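Local coordinates for uncharacterized protein (Bordetella bronchiseptica, PDB 4XG0) that belongs to the DUF1537 family of kinases acting in acid-sugar catabolism and probably phosphorylates such a sugar, joining a sugar-binding domain to a nucleotide-binding domain, at residues V149-T162 and V174-Q187. Numbering follows the deposited sequence. Where two conformers were deposited one is given.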
loop_
_atom_site.group_PDB
_atom_site.type_symbol
_atom_site.label_atom_id
_atom_site.label_comp_id
_atom_site.label_asym_id
_atom_site.label_seq_id
_atom_site.Cartn_x
_atom_site.Cartn_y
_atom_site.Cartn_z
ATOM N N VAL A 149 -6.175 2.304 -19.263
ATOM C CA VAL A 149 -6.387 3.675 -19.708
ATOM C C VAL A 149 -5.192 4.044 -20.578
ATOM O O VAL A 149 -4.020 4.040 -20.118
ATOM C CB VAL A 149 -6.551 4.656 -18.527
ATOM C CG1 VAL A 149 -6.593 6.091 -19.029
ATOM C CG2 VAL A 149 -7.832 4.321 -17.727
ATOM N N ARG A 150 -5.493 4.321 -21.846
ATOM C CA ARG A 150 -4.493 4.551 -22.893
ATOM C C ARG A 150 -4.703 5.899 -23.574
ATOM O O ARG A 150 -5.694 6.088 -24.269
ATOM C CB ARG A 150 -4.588 3.457 -23.950
ATOM C CG ARG A 150 -4.418 2.068 -23.366
ATOM C CD ARG A 150 -4.250 1.029 -24.468
ATOM N NE ARG A 150 -4.493 -0.304 -23.935
ATOM C CZ ARG A 150 -4.293 -1.442 -24.600
ATOM N NH1 ARG A 150 -4.547 -2.595 -23.988
ATOM N NH2 ARG A 150 -3.865 -1.434 -25.862
ATOM N N GLN A 151 -3.749 6.811 -23.384
ATOM C CA GLN A 151 -3.893 8.194 -23.828
ATOM C C GLN A 151 -5.288 8.721 -23.420
ATOM O O GLN A 151 -5.974 9.431 -24.196
ATOM C CB GLN A 151 -3.638 8.309 -25.342
ATOM C CG GLN A 151 -2.221 7.840 -25.704
ATOM C CD GLN A 151 -1.757 8.285 -27.069
ATOM O OE1 GLN A 151 -2.319 7.903 -28.086
ATOM N NE2 GLN A 151 -0.716 9.087 -27.091
ATOM N N GLY A 152 -5.667 8.355 -22.201
ATOM C CA GLY A 152 -6.896 8.808 -21.571
ATOM C C GLY A 152 -8.134 8.016 -21.935
ATOM O O GLY A 152 -9.217 8.303 -21.399
ATOM N N VAL A 153 -7.991 7.021 -22.815
ATOM C CA VAL A 153 -9.116 6.227 -23.294
ATOM C C VAL A 153 -9.282 4.950 -22.492
ATOM O O VAL A 153 -8.322 4.242 -22.276
ATOM C CB VAL A 153 -8.921 5.825 -24.776
ATOM C CG1 VAL A 153 -10.071 4.967 -25.245
ATOM C CG2 VAL A 153 -8.798 7.055 -25.666
ATOM N N LEU A 154 -10.494 4.671 -22.040
ATOM C CA LEU A 154 -10.736 3.423 -21.307
ATOM C C LEU A 154 -10.815 2.290 -22.333
ATOM O O LEU A 154 -11.712 2.256 -23.179
ATOM C CB LEU A 154 -12.016 3.530 -20.475
ATOM C CG LEU A 154 -12.200 2.533 -19.307
ATOM C CD1 LEU A 154 -12.381 1.099 -19.835
ATOM C CD2 LEU A 154 -11.011 2.609 -18.332
ATOM N N TYR A 155 -9.823 1.407 -22.283
ATOM C CA TYR A 155 -9.760 0.237 -23.147
ATOM C C TYR A 155 -10.219 -1.011 -22.389
ATOM O O TYR A 155 -9.872 -1.217 -21.220
ATOM C CB TYR A 155 -8.330 0.010 -23.632
ATOM C CG TYR A 155 -8.030 0.645 -24.968
ATOM C CD1 TYR A 155 -7.927 2.022 -25.098
ATOM C CD2 TYR A 155 -7.885 -0.132 -26.099
ATOM C CE1 TYR A 155 -7.654 2.620 -26.327
ATOM C CE2 TYR A 155 -7.606 0.436 -27.322
ATOM C CZ TYR A 155 -7.503 1.811 -27.431
ATOM O OH TYR A 155 -7.248 2.359 -28.643
ATOM N N VAL A 156 -11.006 -1.838 -23.078
ATOM C CA VAL A 156 -11.357 -3.178 -22.596
ATOM C C VAL A 156 -10.661 -4.156 -23.555
ATOM O O VAL A 156 -10.995 -4.186 -24.738
ATOM C CB VAL A 156 -12.897 -3.416 -22.651
ATOM C CG1 VAL A 156 -13.240 -4.819 -22.198
ATOM C CG2 VAL A 156 -13.662 -2.380 -21.800
ATOM N N GLY A 157 -9.700 -4.947 -23.069
ATOM C CA GLY A 157 -8.802 -5.654 -23.970
ATOM C C GLY A 157 -8.164 -4.680 -24.969
ATOM O O GLY A 157 -7.671 -3.626 -24.565
ATOM N N ASP A 158 -8.182 -5.010 -26.262
ATOM C CA ASP A 158 -7.497 -4.197 -27.274
ATOM C C ASP A 158 -8.411 -3.158 -27.960
ATOM O O ASP A 158 -8.016 -2.575 -28.992
ATOM C CB ASP A 158 -6.838 -5.101 -28.334
ATOM C CG ASP A 158 -5.456 -4.587 -28.783
ATOM O OD1 ASP A 158 -4.647 -4.168 -27.918
ATOM O OD2 ASP A 158 -5.191 -4.610 -30.008
ATOM N N ARG A 159 -9.611 -2.921 -27.411
ATOM C CA ARG A 159 -10.556 -1.941 -28.014
ATOM C C ARG A 159 -11.031 -0.881 -27.011
ATOM O O ARG A 159 -11.201 -1.165 -25.842
ATOM C CB ARG A 159 -11.811 -2.627 -28.561
ATOM C CG ARG A 159 -11.594 -3.965 -29.220
ATOM C CD ARG A 159 -12.878 -4.448 -29.894
ATOM N NE ARG A 159 -13.908 -4.829 -28.926
ATOM C CZ ARG A 159 -14.296 -6.079 -28.671
ATOM N NH1 ARG A 159 -15.240 -6.317 -27.764
ATOM N NH2 ARG A 159 -13.756 -7.106 -29.319
ATOM N N PRO A 160 -11.275 0.351 -27.472
ATOM C CA PRO A 160 -11.950 1.360 -26.639
ATOM C C PRO A 160 -13.301 0.863 -26.160
ATOM O O PRO A 160 -13.944 0.145 -26.915
ATOM C CB PRO A 160 -12.180 2.510 -27.640
ATOM C CG PRO A 160 -11.050 2.385 -28.586
ATOM C CD PRO A 160 -10.856 0.897 -28.770
ATOM N N VAL A 161 -13.742 1.263 -24.970
ATOM C CA VAL A 161 -14.919 0.674 -24.369
ATOM C C VAL A 161 -16.146 0.909 -25.276
ATOM O O VAL A 161 -16.982 0.026 -25.389
ATOM C CB VAL A 161 -15.144 1.202 -22.950
ATOM C CG1 VAL A 161 -15.355 2.719 -22.967
ATOM C CG2 VAL A 161 -16.297 0.484 -22.287
ATOM N N THR A 162 -16.211 2.062 -25.958
ATOM C CA THR A 162 -17.321 2.355 -26.875
ATOM C C THR A 162 -17.413 1.406 -28.085
ATOM O O THR A 162 -18.379 1.479 -28.838
ATOM C CB THR A 162 -17.295 3.843 -27.414
ATOM O OG1 THR A 162 -15.971 4.206 -27.819
ATOM C CG2 THR A 162 -17.783 4.816 -26.351
ATOM N N VAL A 174 -22.605 3.398 -22.505
ATOM C CA VAL A 174 -21.414 4.254 -22.489
ATOM C C VAL A 174 -21.202 4.858 -23.876
ATOM O O VAL A 174 -21.129 4.130 -24.858
ATOM C CB VAL A 174 -20.184 3.441 -22.120
ATOM C CG1 VAL A 174 -18.923 4.283 -22.156
ATOM C CG2 VAL A 174 -20.370 2.828 -20.736
ATOM N N THR A 175 -21.084 6.179 -23.949
ATOM C CA THR A 175 -21.046 6.863 -25.232
ATOM C C THR A 175 -19.815 7.741 -25.461
ATOM O O THR A 175 -19.765 8.502 -26.434
ATOM C CB THR A 175 -22.303 7.737 -25.408
ATOM O OG1 THR A 175 -22.403 8.649 -24.308
ATOM C CG2 THR A 175 -23.545 6.862 -25.450
ATOM N N GLU A 176 -18.823 7.647 -24.587
ATOM C CA GLU A 176 -17.578 8.359 -24.799
ATOM C C GLU A 176 -16.480 7.667 -23.999
ATOM O O GLU A 176 -16.586 7.556 -22.768
ATOM C CB GLU A 176 -17.726 9.806 -24.348
ATOM C CG GLU A 176 -16.446 10.592 -24.432
ATOM C CD GLU A 176 -15.869 10.539 -25.802
ATOM O OE1 GLU A 176 -16.602 10.907 -26.760
ATOM O OE2 GLU A 176 -14.724 10.107 -25.931
ATOM N N SER A 177 -15.450 7.202 -24.705
ATOM C CA SER A 177 -14.388 6.346 -24.152
ATOM C C SER A 177 -13.202 7.191 -23.697
ATOM O O SER A 177 -12.393 6.752 -22.915
ATOM C CB SER A 177 -13.859 5.414 -25.257
ATOM O OG SER A 177 -14.874 4.611 -25.841
ATOM N N HIS A 178 -13.090 8.404 -24.250
ATOM C CA HIS A 178 -11.934 9.246 -23.984
ATOM C C HIS A 178 -12.236 10.052 -22.744
ATOM O O HIS A 178 -13.033 11.010 -22.786
ATOM C CB HIS A 178 -11.653 10.166 -25.200
ATOM C CG HIS A 178 -10.353 10.900 -25.090
ATOM N ND1 HIS A 178 -10.277 12.269 -25.022
ATOM C CD2 HIS A 178 -9.087 10.440 -24.955
ATOM C CE1 HIS A 178 -9.007 12.632 -24.904
ATOM N NE2 HIS A 178 -8.267 11.537 -24.853
ATOM N N ILE A 179 -11.657 9.637 -21.607
ATOM C CA ILE A 179 -12.145 10.136 -20.331
ATOM C C ILE A 179 -11.933 11.651 -20.227
ATOM O O ILE A 179 -12.799 12.359 -19.719
ATOM C CB ILE A 179 -11.542 9.365 -19.132
ATOM C CG1 ILE A 179 -11.763 7.864 -19.339
ATOM C CG2 ILE A 179 -12.187 9.860 -17.856
ATOM C CD1 ILE A 179 -10.988 6.963 -18.382
ATOM N N PRO A 180 -10.815 12.170 -20.767
ATOM C CA PRO A 180 -10.588 13.625 -20.721
ATOM C C PRO A 180 -11.677 14.428 -21.451
ATOM O O PRO A 180 -12.029 15.526 -21.033
ATOM C CB PRO A 180 -9.212 13.786 -21.367
ATOM C CG PRO A 180 -8.540 12.450 -21.174
ATOM C CD PRO A 180 -9.634 11.439 -21.261
ATOM N N THR A 181 -12.208 13.879 -22.535
ATOM C CA THR A 181 -13.329 14.493 -23.228
ATOM C C THR A 181 -14.605 14.373 -22.377
ATOM O O THR A 181 -15.330 15.348 -22.182
ATOM C CB THR A 181 -13.514 13.832 -24.583
ATOM O OG1 THR A 181 -12.360 14.081 -25.377
ATOM C CG2 THR A 181 -14.733 14.390 -25.307
ATOM N N LEU A 182 -14.845 13.182 -21.829
ATOM C CA LEU A 182 -16.009 12.927 -20.966
ATOM C C LEU A 182 -16.049 13.921 -19.816
ATOM O O LEU A 182 -17.112 14.478 -19.502
ATOM C CB LEU A 182 -15.979 11.483 -20.439
ATOM C CG LEU A 182 -17.125 10.954 -19.568
ATOM C CD1 LEU A 182 -18.455 11.039 -20.287
ATOM C CD2 LEU A 182 -16.810 9.514 -19.163
ATOM N N LEU A 183 -14.885 14.167 -19.213
ATOM C CA LEU A 183 -14.798 15.034 -18.035
ATOM C C LEU A 183 -14.466 16.493 -18.346
ATOM O O LEU A 183 -14.715 17.361 -17.515
ATOM C CB LEU A 183 -13.754 14.514 -17.044
ATOM C CG LEU A 183 -13.996 13.124 -16.491
ATOM C CD1 LEU A 183 -12.919 12.799 -15.513
ATOM C CD2 LEU A 183 -15.337 13.018 -15.809
ATOM N N GLY A 184 -13.894 16.756 -19.525
ATOM C CA GLY A 184 -13.425 18.089 -19.875
ATOM C C GLY A 184 -12.199 18.433 -19.043
ATOM O O GLY A 184 -12.145 19.481 -18.410
ATOM N N CYS A 185 -11.217 17.533 -19.021
ATOM C CA CYS A 185 -10.035 17.709 -18.184
ATOM C C CYS A 185 -8.723 17.331 -18.869
ATOM O O CYS A 185 -8.693 16.942 -20.048
ATOM C CB CYS A 185 -10.189 16.912 -16.896
ATOM S SG CYS A 185 -10.045 15.129 -17.126
ATOM N N ALA A 186 -7.640 17.469 -18.110
ATOM C CA ALA A 186 -6.296 17.195 -18.592
ATOM C C ALA A 186 -5.985 15.708 -18.511
ATOM O O ALA A 186 -6.731 14.946 -17.916
ATOM C CB ALA A 186 -5.293 17.972 -17.762
ATOM N N GLN A 187 -4.869 15.304 -19.109
ATOM C CA GLN A 187 -4.496 13.895 -19.151
ATOM C C GLN A 187 -2.970 13.753 -19.131
ATOM O O GLN A 187 -2.255 14.521 -19.784
ATOM C CB GLN A 187 -5.103 13.224 -20.394
ATOM C CG GLN A 187 -4.507 13.710 -21.729
ATOM C CD GLN A 187 -5.411 13.459 -22.933
ATOM O OE1 GLN A 187 -5.428 12.370 -23.499
ATOM N NE2 GLN A 187 -6.145 14.486 -23.344
#
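Val174 meets Val161 through their CG1 methyls, 4.0 Å apart, two compact beta-branched side chains suited to a buried spot. Thr162 CG2 lies 3.5 Å from Glu176 N. The Ser177 carbonyl O accepts a nearly straight hydrogen bond from Leu154 N (2.9 Å, 164°) and a CA-H...O contact from Val153. The small Ser177 side chain fits among Val153, Pro160, Val161 and Thr162. A single beta bridge pairs His178 with Val153. With CG anti to its backbone N (chi1 -171°), the imidazole of His178 comes edge-on to the turn 150-153; Val153 CG2 is 3.5 Å from His178 CD2, and NE2 gives a weak hydrogen bond to Gln151 O. His178 ND1 and Thr181 OG1 share a hydrogen bond (2.8 Å), helping to fix the ring's rotation, and Pro180 CD covers one face. His178 is the N-cap of helix 179-183, whose first residue donates from Ile179 N to Gly152 O (2.8 Å). Gly152 suits this type I' turn because its phi is positive and a CB would strike Pro180. Ile179 CD1 lies against Val149 and Leu154. Ile179 and Pro180, opening the helix, thus abut the hairpin of strands 147-150 and 153-156, while Ile179 also touches Val211 of strand 209-212 and Phe119 of helix 119-130.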